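Local coordinates for protein coronin (Toxoplasma gondii, PDB 4OZU) that belongs to the coronin family and probably binds actin filaments, the piece here being its WD40 beta-propeller domain, at residues 15-20 and 347-352; 279-284 and 294-299; 318-323 and 332-337. All coordinates share one frame; numbering follows the deposited sequence.

Interaction 1. Residues 15-20 and 347-352; sequences LYAEAW and ISFIVP
Tyr16 and Glu18 pair with Ile350 and Ser348 as the two hydrogen-bonded pairs of an antiparallel strand junction, in which strands 16-19 and 347-350 run at 151° to each other with their axes 4.4 Å apart. Ala17-Phe349 lies between them and Ala19-Ile347 follows, both non-hydrogen-bonded pairs. On the Tyr16 side of the sheet, Ile350 lies over one face of the tyrosine ring, its CB 4.1 Å from the ring centroid in a CH-pi contact, while Pro352 CB meets the ring edge. Tyr16 takes chi1 69°, with CG between the backbone N and the carbonyl carbon, which folds the ring across onto Ile350. Farther along, Trp20 points the N-H of its indole straight at the serine hydroxyl: NE1 to Ser348 OG is 2.8 Å and the oxygen lies in the ring plane. That hydroxyl also bonds to Glu331 and Arg329, so three partners fix its position. The face carrying Ala17, Ala19, Ile347 and Phe349 has apolar contacts: Ala17 CB touches Phe349 CE1 at 3.8 Å, while Ala19 CB presses on Ile347 CD1 at a tight 3.4 Å. At the end of the strand pair, Leu15 CD1 reaches Val351 CG2 at 3.6 Å. Strand 343-350 is flanked by the N-terminal strand 16-25 and by strand 331-339, while Tyr308 of strand 301-309 packs against Ala17 and Ile347.

Interaction 2. Residues 279-284 and 294-299; sequences TGMLYV and YYQYHG
Gln296 reaches across to the turn before strand 281-284 and gives its NE2 hydrogen to Thr279 O, 2.8 Å away, with the acceptor close to the plane of the amide. The side chain can span this gap because it is stretched, chi1 -168° and chi2 -174°. Thr279 O also accepts from a water, which donates to Tyr297 O as well and lies in the ring plane of His298, 2.9 Å from ND1; one water thereby ties the turn to the second strand. Next to it the backbone takes over: Tyr297 N bonds to Gly280 O at 2.7 Å, and Leu282 and Tyr295 exchange a pair of N-H to O bonds. Gly280, at a positive phi, brings its CA close to Tyr297 O. On the side of the sheet holding Met281 and Tyr283, the bent methionine chain brings CE to 3.8 Å from Tyr294 CD2, and its SD rests on Gln296 CB. Tyr283 CD2 packs on Tyr294 CB at 3.5 Å, with the two ring planes inclined at 50°. On the other side Val284 CG2 meets the edge of the Tyr295 ring. In the second shell, Asp276 bonds to Thr279 OG1, which itself accepts from Met281 N in an ST turn. Pro10 and Ile12 hold the Gln296 amide through its NE2 and OE1, so the N-terminal segment fixes its rotation. This antiparallel hairpin, strands 281-286 and 291-298, forms the middle pair of a four-stranded sheet, as in WD40 beta-propeller blades.

Interaction 3. Residues 318-323 and 332-337; sequences CFIPKL and IGRMLK
Phe319 turns one ring face to Met335, whose CB stands 4.0 Å from the ring centroid and only 15° off its normal, a CH-pi contact displaced toward the rim. The pair belongs to a beta hairpin, strands 317-319 and 331-339, at the border of one sheet of the propeller. The methionine then bends at chi3, -64°, carrying CE round to the far end of the ring near CZ; SD lies obliquely beside the ring at 5.3 Å from its centroid, a Met-aromatic contact. A water sits at the ring edge, in its plane. The second flat group is the Arg334 guanidinium, and the methyl CD1 of Ile320 is centred over one of its faces, 3.6 Å from CZ. Ile320 gets there because chi1 67° sets CG1 in the cleft flanked by the N and C of its own backbone, with CD1 extended beyond it. Glu331 forms a salt bridge with Arg334 NE, which probably holds the guanidinium in place beneath the methyl. Cys318 and Leu336 make the hairpin's hydrogen-bonded pair, and their side chains meet through SG and CD1 on the side away from Phe319. Ile320 N still bonds to Arg334 O at 3.0 Å, but beyond this point the chains part, and the same water bridges Ile320 O and Arg334 N. Near the start of strand 331-339, Ile332 and Gly333 both face Phe349 as a classic beta bulge. There Lys322, salt-bridged to Asp276, curls back so that its NZ donates to Ile332 O at 2.8 Å, in the carbonyl plane and on a lone pair.

In the fold
Interactions 1 and 3 share one sheet, their centres about 11 Å apart: strands 331-339 and 343-350 are neighbours there, and Ile347 N probably bonds to Met335 O at 2.8 Å. Because strand 16-25 comes from the start of the chain, interaction 1 closes the propeller ring by joining its N-terminal strand to late ones, with interactions 2 and 3 nested inside that loop. Interaction 2 belongs to the preceding sheet, its centre about 15 Å from that of interaction 1 and about 14 Å from that of interaction 3. Tyr294 OH probably bonds to Leu15 O at 2.9 Å, and Tyr283 CG packs on Phe319 CZ at 3.6 Å, knitting the adjacent sheets together.

Interaction 1. Residues 15-20 and 347-352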
loop_
_atom_site.group_PDB
_atom_site.type_symbol
_atom_site.label_atom_id
_atom_site.label_comp_id
_atom_site.label_asym_id
_atom_site.label_seq_id
_atom_site.Cartn_x
_atom_site.Cartn_y
_atom_site.Cartn_z
ATOM N N LEU A 15 21.012 4.552 2.549
ATOM C CA LEU A 15 20.046 3.575 3.018
ATOM C C LEU A 15 20.332 2.280 2.297
ATOM O O LEU A 15 20.260 2.233 1.074
ATOM C CB LEU A 15 18.619 4.043 2.749
ATOM C CG LEU A 15 17.504 3.240 3.406
ATOM C CD1 LEU A 15 17.445 3.535 4.889
ATOM C CD2 LEU A 15 16.164 3.544 2.743
ATOM N N TYR A 16 20.683 1.235 3.038
ATOM C CA TYR A 16 21.031 -0.023 2.397
ATOM C C TYR A 16 20.004 -1.101 2.698
ATOM O O TYR A 16 19.387 -1.131 3.764
ATOM C CB TYR A 16 22.441 -0.474 2.810
ATOM C CG TYR A 16 22.618 -0.917 4.241
ATOM C CD1 TYR A 16 23.018 -0.019 5.223
ATOM C CD2 TYR A 16 22.442 -2.246 4.604
ATOM C CE1 TYR A 16 23.215 -0.429 6.533
ATOM C CE2 TYR A 16 22.631 -2.664 5.911
ATOM C CZ TYR A 16 23.020 -1.751 6.870
ATOM O OH TYR A 16 23.214 -2.155 8.173
ATOM N N ALA A 17 19.804 -1.961 1.710
ATOM C CA ALA A 17 18.876 -3.069 1.823
ATOM C C ALA A 17 19.607 -4.292 2.362
ATOM O O ALA A 17 20.665 -4.655 1.850
ATOM C CB ALA A 17 18.250 -3.372 0.473
ATOM N N GLU A 18 19.050 -4.913 3.396
ATOM C CA GLU A 18 19.625 -6.139 3.954
ATOM C C GLU A 18 18.561 -7.231 4.026
ATOM O O GLU A 18 17.594 -7.127 4.781
ATOM C CB GLU A 18 20.215 -5.878 5.339
ATOM C CG GLU A 18 20.837 -7.114 5.968
ATOM C CD GLU A 18 21.650 -6.796 7.207
ATOM O OE1 GLU A 18 21.104 -6.172 8.139
ATOM O OE2 GLU A 18 22.840 -7.172 7.243
ATOM N N ALA A 19 18.722 -8.259 3.200
ATOM C CA ALA A 19 17.848 -9.418 3.256
ATOM C C ALA A 19 18.141 -10.201 4.533
ATOM O O ALA A 19 19.292 -10.490 4.828
ATOM C CB ALA A 19 18.044 -10.298 2.029
ATOM N N TRP A 20 17.099 -10.532 5.287
ATOM C CA TRP A 20 17.261 -11.335 6.494
ATOM C C TRP A 20 17.794 -12.725 6.171
ATOM O O TRP A 20 17.492 -13.287 5.124
ATOM C CB TRP A 20 15.934 -11.487 7.230
ATOM C CG TRP A 20 15.406 -10.241 7.855
ATOM C CD1 TRP A 20 15.658 -8.954 7.477
ATOM C CD2 TRP A 20 14.523 -10.168 8.979
ATOM N NE1 TRP A 20 14.976 -8.080 8.298
ATOM C CE2 TRP A 20 14.275 -8.802 9.228
ATOM C CE3 TRP A 20 13.914 -11.124 9.796
ATOM C CZ2 TRP A 20 13.449 -8.372 10.262
ATOM C CZ3 TRP A 20 13.093 -10.695 10.820
ATOM C CH2 TRP A 20 12.867 -9.332 11.043
ATOM N N ILE A 347 13.222 -7.910 3.821
ATOM C CA ILE A 347 14.319 -7.032 3.445
ATOM C C ILE A 347 14.234 -5.769 4.284
ATOM O O ILE A 347 13.263 -5.023 4.179
ATOM C CB ILE A 347 14.276 -6.627 1.952
ATOM C CG1 ILE A 347 14.028 -7.833 1.037
ATOM C CG2 ILE A 347 15.559 -5.905 1.571
ATOM C CD1 ILE A 347 15.136 -8.836 1.009
ATOM N N SER A 348 15.242 -5.529 5.113
ATOM C CA SER A 348 15.299 -4.310 5.911
ATOM C C SER A 348 15.950 -3.190 5.108
ATOM O O SER A 348 16.875 -3.429 4.334
ATOM C CB SER A 348 16.087 -4.539 7.211
ATOM O OG SER A 348 15.361 -5.334 8.133
ATOM N N PHE A 349 15.462 -1.971 5.302
ATOM C CA PHE A 349 16.115 -0.784 4.768
ATOM C C PHE A 349 16.622 0.032 5.946
ATOM O O PHE A 349 15.843 0.538 6.762
ATOM C CB PHE A 349 15.157 -0.003 3.875
ATOM C CG PHE A 349 14.622 -0.831 2.746
ATOM C CD1 PHE A 349 15.340 -0.966 1.571
ATOM C CD2 PHE A 349 13.437 -1.529 2.886
ATOM C CE1 PHE A 349 14.864 -1.756 0.537
ATOM C CE2 PHE A 349 12.954 -2.318 1.856
ATOM C CZ PHE A 349 13.672 -2.433 0.684
ATOM N N ILE A 350 17.944 0.115 6.019
ATOM C CA ILE A 350 18.660 0.567 7.205
ATOM C C ILE A 350 19.553 1.748 6.885
ATOM O O ILE A 350 20.272 1.742 5.890
ATOM C CB ILE A 350 19.513 -0.583 7.787
ATOM C CG1 ILE A 350 18.599 -1.692 8.307
ATOM C CG2 ILE A 350 20.398 -0.097 8.917
ATOM C CD1 ILE A 350 19.269 -3.020 8.443
ATOM N N VAL A 351 19.500 2.773 7.726
ATOM C CA VAL A 351 20.449 3.875 7.631
ATOM C C VAL A 351 21.748 3.471 8.312
ATOM O O VAL A 351 21.738 3.148 9.497
ATOM C CB VAL A 351 19.907 5.152 8.288
ATOM C CG1 VAL A 351 20.926 6.284 8.184
ATOM C CG2 VAL A 351 18.584 5.553 7.655
ATOM N N PRO A 352 22.875 3.490 7.575
ATOM C CA PRO A 352 24.136 3.111 8.215
ATOM C C PRO A 352 24.592 4.167 9.204
ATOM O O PRO A 352 24.669 5.345 8.861
ATOM C CB PRO A 352 25.113 2.994 7.040
ATOM C CG PRO A 352 24.558 3.895 6.001
ATOM C CD PRO A 352 23.064 3.846 6.156
#

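Interaction 2. Residues 279-284 and 294-299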
loop_
_atom_site.group_PDB
_atom_site.type_symbol
_atom_site.label_atom_id
_atom_site.label_comp_id
_atom_site.label_asym_id
_atom_site.label_seq_id
_atom_site.Cartn_x
_atom_site.Cartn_y
_atom_site.Cartn_z
ATOM N N THR A 279 9.417 9.668 6.491
ATOM C CA THR A 279 10.795 10.011 6.129
ATOM C C THR A 279 10.931 10.544 4.706
ATOM O O THR A 279 11.933 11.182 4.375
ATOM C CB THR A 279 11.747 8.804 6.251
ATOM O OG1 THR A 279 11.389 7.814 5.281
ATOM C CG2 THR A 279 11.709 8.201 7.653
ATOM N N GLY A 280 9.940 10.272 3.867
ATOM C CA GLY A 280 10.013 10.646 2.467
ATOM C C GLY A 280 10.627 9.593 1.559
ATOM O O GLY A 280 10.790 9.826 0.361
ATOM N N MET A 281 10.963 8.428 2.102
ATOM C CA MET A 281 11.468 7.343 1.267
ATOM C C MET A 281 10.371 6.882 0.323
ATOM O O MET A 281 9.203 6.728 0.712
ATOM C CB MET A 281 11.963 6.157 2.096
ATOM C CG MET A 281 13.223 6.400 2.908
ATOM S SD MET A 281 14.593 7.169 2.022
ATOM C CE MET A 281 14.812 6.058 0.635
ATOM N N LEU A 282 10.762 6.667 -0.928
ATOM C CA LEU A 282 9.828 6.281 -1.977
ATOM C C LEU A 282 10.396 5.083 -2.717
ATOM O O LEU A 282 11.413 5.196 -3.405
ATOM C CB LEU A 282 9.586 7.457 -2.927
ATOM C CG LEU A 282 8.514 7.336 -4.011
ATOM C CD1 LEU A 282 7.155 6.965 -3.433
ATOM C CD2 LEU A 282 8.413 8.632 -4.784
ATOM N N TYR A 283 9.755 3.930 -2.545
ATOM C CA TYR A 283 10.222 2.691 -3.160
ATOM C C TYR A 283 9.402 2.406 -4.418
ATOM O O TYR A 283 8.194 2.623 -4.423
ATOM C CB TYR A 283 10.107 1.521 -2.179
ATOM C CG TYR A 283 10.752 1.761 -0.827
ATOM C CD1 TYR A 283 10.068 2.433 0.169
ATOM C CD2 TYR A 283 12.035 1.313 -0.551
ATOM C CE1 TYR A 283 10.635 2.658 1.403
ATOM C CE2 TYR A 283 12.621 1.534 0.690
ATOM C CZ TYR A 283 11.914 2.207 1.659
ATOM O OH TYR A 283 12.474 2.440 2.892
ATOM N N VAL A 284 10.057 1.948 -5.483
ATOM C CA VAL A 284 9.348 1.531 -6.692
ATOM C C VAL A 284 9.697 0.081 -6.971
ATOM O O VAL A 284 10.856 -0.261 -7.200
ATOM C CB VAL A 284 9.672 2.439 -7.908
ATOM C CG1 VAL A 284 9.110 3.835 -7.671
ATOM C CG2 VAL A 284 11.169 2.517 -8.174
ATOM N N TYR A 294 15.000 2.822 -4.713
ATOM C CA TYR A 294 14.322 3.796 -3.891
ATOM C C TYR A 294 14.978 5.165 -3.930
ATOM O O TYR A 294 16.165 5.322 -4.245
ATOM C CB TYR A 294 14.224 3.298 -2.449
ATOM C CG TYR A 294 15.420 2.539 -1.945
ATOM C CD1 TYR A 294 15.546 1.176 -2.182
ATOM C CD2 TYR A 294 16.415 3.171 -1.200
ATOM C CE1 TYR A 294 16.639 0.468 -1.707
ATOM C CE2 TYR A 294 17.504 2.469 -0.725
ATOM C CZ TYR A 294 17.610 1.118 -0.978
ATOM O OH TYR A 294 18.699 0.420 -0.501
ATOM N N TYR A 295 14.141 6.143 -3.610
ATOM C CA TYR A 295 14.434 7.560 -3.694
ATOM C C TYR A 295 14.016 8.189 -2.379
ATOM O O TYR A 295 13.212 7.602 -1.651
ATOM C CB TYR A 295 13.651 8.215 -4.836
ATOM C CG TYR A 295 13.843 7.579 -6.188
ATOM C CD1 TYR A 295 13.168 6.419 -6.539
ATOM C CD2 TYR A 295 14.689 8.150 -7.120
ATOM C CE1 TYR A 295 13.346 5.840 -7.786
ATOM C CE2 TYR A 295 14.878 7.583 -8.363
ATOM C CZ TYR A 295 14.207 6.429 -8.691
ATOM O OH TYR A 295 14.399 5.879 -9.935
ATOM N N GLN A 296 14.528 9.376 -2.078
ATOM C CA GLN A 296 13.924 10.181 -1.023
ATOM C C GLN A 296 13.316 11.437 -1.598
ATOM O O GLN A 296 13.970 12.176 -2.326
ATOM C CB GLN A 296 14.921 10.570 0.064
ATOM C CG GLN A 296 14.189 11.148 1.271
ATOM C CD GLN A 296 15.094 11.698 2.344
ATOM O OE1 GLN A 296 16.192 12.186 2.069
ATOM N NE2 GLN A 296 14.628 11.633 3.589
ATOM N N TYR A 297 12.056 11.661 -1.245
ATOM C CA TYR A 297 11.367 12.910 -1.526
ATOM C C TYR A 297 11.576 13.799 -0.312
ATOM O O TYR A 297 11.043 13.526 0.761
ATOM C CB TYR A 297 9.890 12.653 -1.796
ATOM C CG TYR A 297 9.080 13.833 -2.295
ATOM C CD1 TYR A 297 9.558 14.663 -3.296
ATOM C CD2 TYR A 297 7.801 14.068 -1.806
ATOM C CE1 TYR A 297 8.800 15.727 -3.762
ATOM C CE2 TYR A 297 7.043 15.121 -2.262
ATOM C CZ TYR A 297 7.541 15.942 -3.240
ATOM O OH TYR A 297 6.770 16.981 -3.697
ATOM N N HIS A 298 12.385 14.838 -0.479
ATOM C CA HIS A 298 12.802 15.682 0.632
ATOM C C HIS A 298 12.940 17.113 0.156
ATOM O O HIS A 298 13.560 17.369 -0.875
ATOM C CB HIS A 298 14.126 15.183 1.215
ATOM C CG HIS A 298 14.540 15.883 2.472
ATOM N ND1 HIS A 298 14.056 15.530 3.715
ATOM C CD2 HIS A 298 15.399 16.911 2.682
ATOM C CE1 HIS A 298 14.596 16.313 4.634
ATOM N NE2 HIS A 298 15.414 17.156 4.034
ATOM N N GLY A 299 12.354 18.044 0.897
ATOM C CA GLY A 299 12.431 19.445 0.531
ATOM C C GLY A 299 11.811 19.717 -0.827
ATOM O O GLY A 299 12.178 20.680 -1.492
HETATM O O HOH W 1 11.991 13.594 3.349
#

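Interaction 3. Residues 318-323 and 332-337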
loop_
_atom_site.group_PDB
_atom_site.type_symbol
_atom_site.label_atom_id
_atom_site.label_comp_id
_atom_site.label_asym_id
_atom_site.label_seq_id
_atom_site.Cartn_x
_atom_site.Cartn_y
_atom_site.Cartn_z
ATOM N N CYS A 318 4.826 -6.573 0.074
ATOM C CA CYS A 318 4.221 -5.462 0.786
ATOM C C CYS A 318 5.299 -4.889 1.681
ATOM O O CYS A 318 6.376 -5.472 1.812
ATOM C CB CYS A 318 3.005 -5.892 1.608
ATOM S SG CYS A 318 3.411 -6.892 3.074
ATOM N N PHE A 319 5.009 -3.742 2.274
ATOM C CA PHE A 319 5.879 -3.149 3.277
ATOM C C PHE A 319 5.139 -3.145 4.603
ATOM O O PHE A 319 3.909 -3.101 4.622
ATOM C CB PHE A 319 6.279 -1.725 2.884
ATOM C CG PHE A 319 7.367 -1.663 1.850
ATOM C CD1 PHE A 319 7.130 -2.067 0.549
ATOM C CD2 PHE A 319 8.621 -1.182 2.179
ATOM C CE1 PHE A 319 8.126 -2.000 -0.401
ATOM C CE2 PHE A 319 9.619 -1.114 1.235
ATOM C CZ PHE A 319 9.370 -1.523 -0.057
ATOM N N ILE A 320 5.876 -3.182 5.705
ATOM C CA ILE A 320 5.256 -3.186 7.024
ATOM C C ILE A 320 4.994 -1.757 7.466
ATOM O O ILE A 320 5.576 -0.817 6.919
ATOM C CB ILE A 320 6.136 -3.906 8.083
ATOM C CG1 ILE A 320 7.423 -3.120 8.361
ATOM C CG2 ILE A 320 6.435 -5.330 7.631
ATOM C CD1 ILE A 320 8.286 -3.725 9.475
ATOM N N PRO A 321 4.120 -1.581 8.462
ATOM C CA PRO A 321 3.877 -0.217 8.938
ATOM C C PRO A 321 5.074 0.337 9.691
ATOM O O PRO A 321 5.872 -0.431 10.224
ATOM C CB PRO A 321 2.674 -0.369 9.876
ATOM C CG PRO A 321 2.090 -1.701 9.560
ATOM C CD PRO A 321 3.225 -2.552 9.109
ATOM N N LYS A 322 5.177 1.657 9.746
ATOM C CA LYS A 322 6.267 2.316 10.462
ATOM C C LYS A 322 6.324 1.881 11.920
ATOM O O LYS A 322 7.402 1.701 12.469
ATOM C CB LYS A 322 6.112 3.835 10.381
ATOM C CG LYS A 322 7.173 4.621 11.130
ATOM C CD LYS A 322 8.569 4.428 10.548
ATOM C CE LYS A 322 8.665 4.998 9.146
ATOM N NZ LYS A 322 10.070 5.142 8.685
ATOM N N LEU A 323 5.167 1.711 12.549
ATOM C CA LEU A 323 5.121 1.358 13.967
ATOM C C LEU A 323 5.787 0.022 14.252
ATOM O O LEU A 323 6.148 -0.260 15.394
ATOM C CB LEU A 323 3.681 1.315 14.470
ATOM C CG LEU A 323 2.979 2.659 14.672
ATOM C CD1 LEU A 323 1.517 2.423 15.007
ATOM C CD2 LEU A 323 3.647 3.484 15.753
ATOM N N ILE A 332 14.245 1.695 8.912
ATOM C CA ILE A 332 13.182 2.672 8.664
ATOM C C ILE A 332 12.032 2.081 7.845
ATOM O O ILE A 332 10.917 2.598 7.867
ATOM C CB ILE A 332 13.717 3.940 7.964
ATOM C CG1 ILE A 332 14.186 3.649 6.544
ATOM C CG2 ILE A 332 14.847 4.562 8.791
ATOM C CD1 ILE A 332 14.425 4.901 5.738
ATOM N N GLY A 333 12.307 1.001 7.126
ATOM C CA GLY A 333 11.273 0.296 6.390
ATOM C C GLY A 333 11.628 -1.164 6.224
ATOM O O GLY A 333 12.794 -1.553 6.387
ATOM N N ARG A 334 10.626 -1.981 5.921
ATOM C CA ARG A 334 10.864 -3.398 5.668
ATOM C C ARG A 334 9.901 -3.932 4.626
ATOM O O ARG A 334 8.682 -3.782 4.744
ATOM C CB ARG A 334 10.744 -4.216 6.959
ATOM C CG ARG A 334 11.267 -5.640 6.818
ATOM C CD ARG A 334 10.908 -6.509 8.025
ATOM N NE ARG A 334 11.202 -5.853 9.299
ATOM C CZ ARG A 334 10.669 -6.212 10.464
ATOM N NH1 ARG A 334 9.826 -7.237 10.532
ATOM N NH2 ARG A 334 10.981 -5.552 11.569
ATOM N N MET A 335 10.469 -4.537 3.592
ATOM C CA MET A 335 9.687 -5.216 2.572
ATOM C C MET A 335 9.586 -6.697 2.903
ATOM O O MET A 335 10.552 -7.303 3.350
ATOM C CB MET A 335 10.326 -5.032 1.198
ATOM C CG MET A 335 9.606 -5.737 0.064
ATOM S SD MET A 335 10.594 -5.756 -1.446
ATOM C CE MET A 335 10.694 -4.010 -1.811
ATOM N N LEU A 336 8.404 -7.262 2.688
ATOM C CA LEU A 336 8.223 -8.704 2.700
ATOM C C LEU A 336 8.082 -9.114 1.249
ATOM O O LEU A 336 7.130 -8.723 0.578
ATOM C CB LEU A 336 7.001 -9.110 3.522
ATOM C CG LEU A 336 7.054 -8.649 4.980
ATOM C CD1 LEU A 336 5.733 -8.901 5.696
ATOM C CD2 LEU A 336 8.195 -9.356 5.701
ATOM N N LYS A 337 9.060 -9.870 0.774
ATOM C CA LYS A 337 9.171 -10.249 -0.629
ATOM C C LYS A 337 8.819 -11.721 -0.826
ATOM O O LYS A 337 9.522 -12.574 -0.320
ATOM C CB LYS A 337 10.603 -9.982 -1.111
ATOM C CG LYS A 337 10.900 -10.410 -2.538
ATOM C CD LYS A 337 12.401 -10.472 -2.774
ATOM C CE LYS A 337 12.732 -11.107 -4.115
ATOM N NZ LYS A 337 14.100 -11.693 -4.109
HETATM O O HOH W 2 8.270 -0.410 5.942
#